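Local atomic coordinates of Crov588 (Cafeteriavirus, PDB entry 6NYR), a protein that is of unknown function but folds as a circular leucine-rich repeat solenoid built from successive FNIP repeats. Residues L212-Y217 with T232-G237. Sequence-based numbering, arbitrary orientation.
Sequences LTFGWY and TYLEFG
Tyr233 and Leu212 join neighbouring parallel strands of a leucine-rich repeat solenoid, one from each of two successive FNIP repeats. The carbonyl O of Tyr233 accepts a hydrogen bond from Leu212 N at 3.0 Å, from a donor tilted 33° off the carbonyl plane. The Tyr233 ring has its CG anti to the backbone N (chi1 -179°), which carries CE1 to the hydroxyl of Thr213. Tyr233 OH donates to Glu235 OE1 at 2.5 Å, on the anti side of the carboxylate. Leu234 faces the buried interior. Its CD1 packs 3.8 Å from CD2 of Leu212, and the two leucines run side by side in the same rotamer. Leu212 also touches Leu190, and Leu234 touches Leu256, in the strands beyond. On the opposite face, the extended side chain of Glu235 lies alongside Thr213, with CD next to the CG2 methyl. Glu235 also pairs through its backbone: its N donates to Leu212 O, and its O receives Phe214 N at 2.8 Å in a nearly straight bond. Phe236 sits beside Phe214 with ring planes only 7° apart. The rings meet rim to rim, CD1 of Phe236 3.6 Å from CD2 of Phe214. Phe236 stacks on Phe240, and Phe214 on Phe218. Gly237 N makes no direct backbone hydrogen bond to 212-217. A water bridges instead, donating to Gly215 O at 2.7 Å and weakly accepting from Gly237 N.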
ATOM      1  N   LEU A 212      -4.707  -6.743  25.086  1.00 45.92           N
ATOM      2  CA  LEU A 212      -6.131  -6.626  25.380  1.00 45.80           C
ATOM      3  C   LEU A 212      -6.715  -5.529  24.505  1.00 44.93           C
ATOM      4  O   LEU A 212      -6.277  -4.375  24.574  1.00 41.15           O
ATOM      5  CB  LEU A 212      -6.373  -6.318  26.860  1.00 44.50           C
ATOM      6  CG  LEU A 212      -7.828  -6.105  27.277  1.00 45.31           C
ATOM      7  CD1 LEU A 212      -8.674  -7.329  26.957  1.00 45.49           C
ATOM      8  CD2 LEU A 212      -7.927  -5.758  28.761  1.00 47.39           C
ATOM      9  N   THR A 213      -7.706  -5.889  23.694  1.00 46.63           N
ATOM     10  CA  THR A 213      -8.367  -4.967  22.785  1.00 43.85           C
ATOM     11  C   THR A 213      -9.863  -4.976  23.062  1.00 41.67           C
ATOM     12  O   THR A 213     -10.486  -6.043  23.066  1.00 41.38           O
ATOM     13  CB  THR A 213      -8.120  -5.359  21.318  1.00 40.85           C
ATOM     14  OG1 THR A 213      -6.715  -5.357  21.049  1.00 41.28           O
ATOM     15  CG2 THR A 213      -8.820  -4.394  20.372  1.00 36.95           C
ATOM     16  N   PHE A 214     -10.429  -3.794  23.304  1.00 44.64           N
ATOM     17  CA  PHE A 214     -11.871  -3.639  23.431  1.00 43.79           C
ATOM     18  C   PHE A 214     -12.459  -3.121  22.125  1.00 43.40           C
ATOM     19  O   PHE A 214     -11.753  -2.627  21.239  1.00 45.15           O
ATOM     20  CB  PHE A 214     -12.249  -2.689  24.582  1.00 42.92           C
ATOM     21  CG  PHE A 214     -11.915  -3.223  25.935  1.00 42.80           C
ATOM     22  CD1 PHE A 214     -12.662  -4.246  26.493  1.00 43.78           C
ATOM     23  CD2 PHE A 214     -10.857  -2.699  26.655  1.00 45.14           C
ATOM     24  CE1 PHE A 214     -12.352  -4.752  27.739  1.00 46.18           C
ATOM     25  CE2 PHE A 214     -10.541  -3.194  27.907  1.00 46.09           C
ATOM     26  CZ  PHE A 214     -11.290  -4.222  28.450  1.00 47.10           C
ATOM     27  N   GLY A 215     -13.781  -3.213  22.030  1.00 44.71           N
ATOM     28  CA  GLY A 215     -14.494  -2.796  20.844  1.00 45.20           C
ATOM     29  C   GLY A 215     -15.441  -1.633  21.055  1.00 42.11           C
ATOM     30  O   GLY A 215     -15.455  -0.996  22.113  1.00 37.13           O
ATOM     31  N   TRP A 216     -16.279  -1.396  20.044  1.00 41.48           N
ATOM     32  CA  TRP A 216     -17.102  -0.197  19.948  1.00 41.24           C
ATOM     33  C   TRP A 216     -17.793   0.182  21.248  1.00 44.39           C
ATOM     34  O   TRP A 216     -17.637   1.308  21.732  1.00 48.02           O
ATOM     35  CB  TRP A 216     -18.129  -0.432  18.834  1.00 41.27           C
ATOM     36  CG  TRP A 216     -18.942   0.738  18.389  1.00 41.87           C
ATOM     37  CD1 TRP A 216     -20.003   1.300  19.036  1.00 41.60           C
ATOM     38  CD2 TRP A 216     -18.790   1.461  17.165  1.00 42.15           C
ATOM     39  NE1 TRP A 216     -20.508   2.341  18.299  1.00 40.17           N
ATOM     40  CE2 TRP A 216     -19.782   2.460  17.144  1.00 41.57           C
ATOM     41  CE3 TRP A 216     -17.906   1.365  16.085  1.00 43.22           C
ATOM     42  CZ2 TRP A 216     -19.910   3.360  16.087  1.00 41.91           C
ATOM     43  CZ3 TRP A 216     -18.034   2.260  15.039  1.00 39.92           C
ATOM     44  CH2 TRP A 216     -19.028   3.242  15.046  1.00 41.92           C
ATOM     45  N   TYR A 217     -18.568  -0.734  21.824  1.00 43.96           N
ATOM     46  CA  TYR A 217     -19.486  -0.354  22.889  1.00 44.28           C
ATOM     47  C   TYR A 217     -18.926  -0.534  24.296  1.00 43.86           C
ATOM     48  O   TYR A 217     -19.598  -0.143  25.259  1.00 43.78           O
ATOM     49  CB  TYR A 217     -20.804  -1.145  22.774  1.00 46.10           C
ATOM     50  CG  TYR A 217     -21.703  -0.669  21.650  1.00 45.71           C
ATOM     51  CD1 TYR A 217     -22.534   0.435  21.815  1.00 43.38           C
ATOM     52  CD2 TYR A 217     -21.723  -1.322  20.424  1.00 45.90           C
ATOM     53  CE1 TYR A 217     -23.346   0.877  20.791  1.00 42.00           C
ATOM     54  CE2 TYR A 217     -22.539  -0.887  19.395  1.00 45.27           C
ATOM     55  CZ  TYR A 217     -23.348   0.212  19.583  1.00 44.11           C
ATOM     56  OH  TYR A 217     -24.159   0.645  18.558  1.00 45.00           O
ATOM     57  N   THR A 232       1.072  -5.784  28.161  1.00 50.39           N
ATOM     58  CA  THR A 232       1.905  -4.790  27.504  1.00 51.81           C
ATOM     59  C   THR A 232       1.146  -3.923  26.509  1.00 49.86           C
ATOM     60  O   THR A 232       1.587  -2.803  26.233  1.00 47.18           O
ATOM     61  CB  THR A 232       3.063  -5.476  26.762  1.00 54.11           C
ATOM     62  OG1 THR A 232       2.548  -6.228  25.653  1.00 54.21           O
ATOM     63  CG2 THR A 232       3.807  -6.410  27.701  1.00 56.09           C
ATOM     64  N   TYR A 233       0.029  -4.408  25.972  1.00 50.63           N
ATOM     65  CA  TYR A 233      -0.728  -3.733  24.928  1.00 49.52           C
ATOM     66  C   TYR A 233      -2.170  -3.597  25.389  1.00 50.17           C
ATOM     67  O   TYR A 233      -2.796  -4.589  25.780  1.00 49.50           O
ATOM     68  CB  TYR A 233      -0.650  -4.515  23.606  1.00 47.57           C
ATOM     69  CG  TYR A 233      -1.391  -3.873  22.454  1.00 49.82           C
ATOM     70  CD1 TYR A 233      -2.772  -3.967  22.357  1.00 48.02           C
ATOM     71  CD2 TYR A 233      -0.713  -3.179  21.457  1.00 49.02           C
ATOM     72  CE1 TYR A 233      -3.461  -3.385  21.312  1.00 47.54           C
ATOM     73  CE2 TYR A 233      -1.395  -2.595  20.407  1.00 48.60           C
ATOM     74  CZ  TYR A 233      -2.771  -2.702  20.337  1.00 49.80           C
ATOM     75  OH  TYR A 233      -3.464  -2.125  19.296  1.00 47.02           O
ATOM     76  N   LEU A 234      -2.689  -2.367  25.361  1.00 48.81           N
ATOM     77  CA  LEU A 234      -4.071  -2.092  25.750  1.00 48.90           C
ATOM     78  C   LEU A 234      -4.679  -1.111  24.759  1.00 47.45           C
ATOM     79  O   LEU A 234      -4.189   0.015  24.622  1.00 47.83           O
ATOM     80  CB  LEU A 234      -4.138  -1.533  27.177  1.00 46.83           C
ATOM     81  CG  LEU A 234      -5.511  -1.181  27.745  1.00 48.07           C
ATOM     82  CD1 LEU A 234      -6.416  -2.398  27.764  1.00 47.93           C
ATOM     83  CD2 LEU A 234      -5.372  -0.596  29.143  1.00 49.19           C
ATOM     84  N   GLU A 235      -5.745  -1.535  24.081  1.00 44.43           N
ATOM     85  CA  GLU A 235      -6.440  -0.707  23.101  1.00 46.05           C
ATOM     86  C   GLU A 235      -7.920  -0.649  23.447  1.00 45.17           C
ATOM     87  O   GLU A 235      -8.599  -1.681  23.440  1.00 48.96           O
ATOM     88  CB  GLU A 235      -6.253  -1.254  21.683  1.00 45.09           C
ATOM     89  CG  GLU A 235      -7.099  -0.537  20.635  1.00 45.42           C
ATOM     90  CD  GLU A 235      -6.934  -1.117  19.241  1.00 44.88           C
ATOM     91  OE1 GLU A 235      -5.961  -1.864  19.021  1.00 47.60           O
ATOM     92  OE2 GLU A 235      -7.774  -0.817  18.368  1.00 44.41           O
ATOM     93  N   PHE A 236      -8.417   0.553  23.732  1.00 40.55           N
ATOM     94  CA  PHE A 236      -9.833   0.738  24.005  1.00 43.38           C
ATOM     95  C   PHE A 236     -10.612   0.974  22.712  1.00 43.12           C
ATOM     96  O   PHE A 236     -10.051   1.276  21.657  1.00 40.52           O
ATOM     97  CB  PHE A 236     -10.078   1.914  24.962  1.00 40.25           C
ATOM     98  CG  PHE A 236      -9.610   1.659  26.358  1.00 43.87           C
ATOM     99  CD1 PHE A 236     -10.289   0.781  27.176  1.00 44.39           C
ATOM    100  CD2 PHE A 236      -8.492   2.306  26.858  1.00 45.93           C
ATOM    101  CE1 PHE A 236      -9.856   0.535  28.461  1.00 46.64           C
ATOM    102  CE2 PHE A 236      -8.057   2.071  28.143  1.00 46.29           C
ATOM    103  CZ  PHE A 236      -8.740   1.184  28.945  1.00 46.38           C
ATOM    104  N   GLY A 237     -11.936   0.853  22.816  1.00 44.39           N
ATOM    105  CA  GLY A 237     -12.820   1.029  21.687  1.00 46.57           C
ATOM    106  C   GLY A 237     -13.453   2.409  21.644  1.00 47.00           C
ATOM    107  O   GLY A 237     -13.133   3.306  22.427  1.00 47.22           O
TER
HETATM  108  O   HOH W   1     -14.789   0.652  24.183  1.00 30.61           O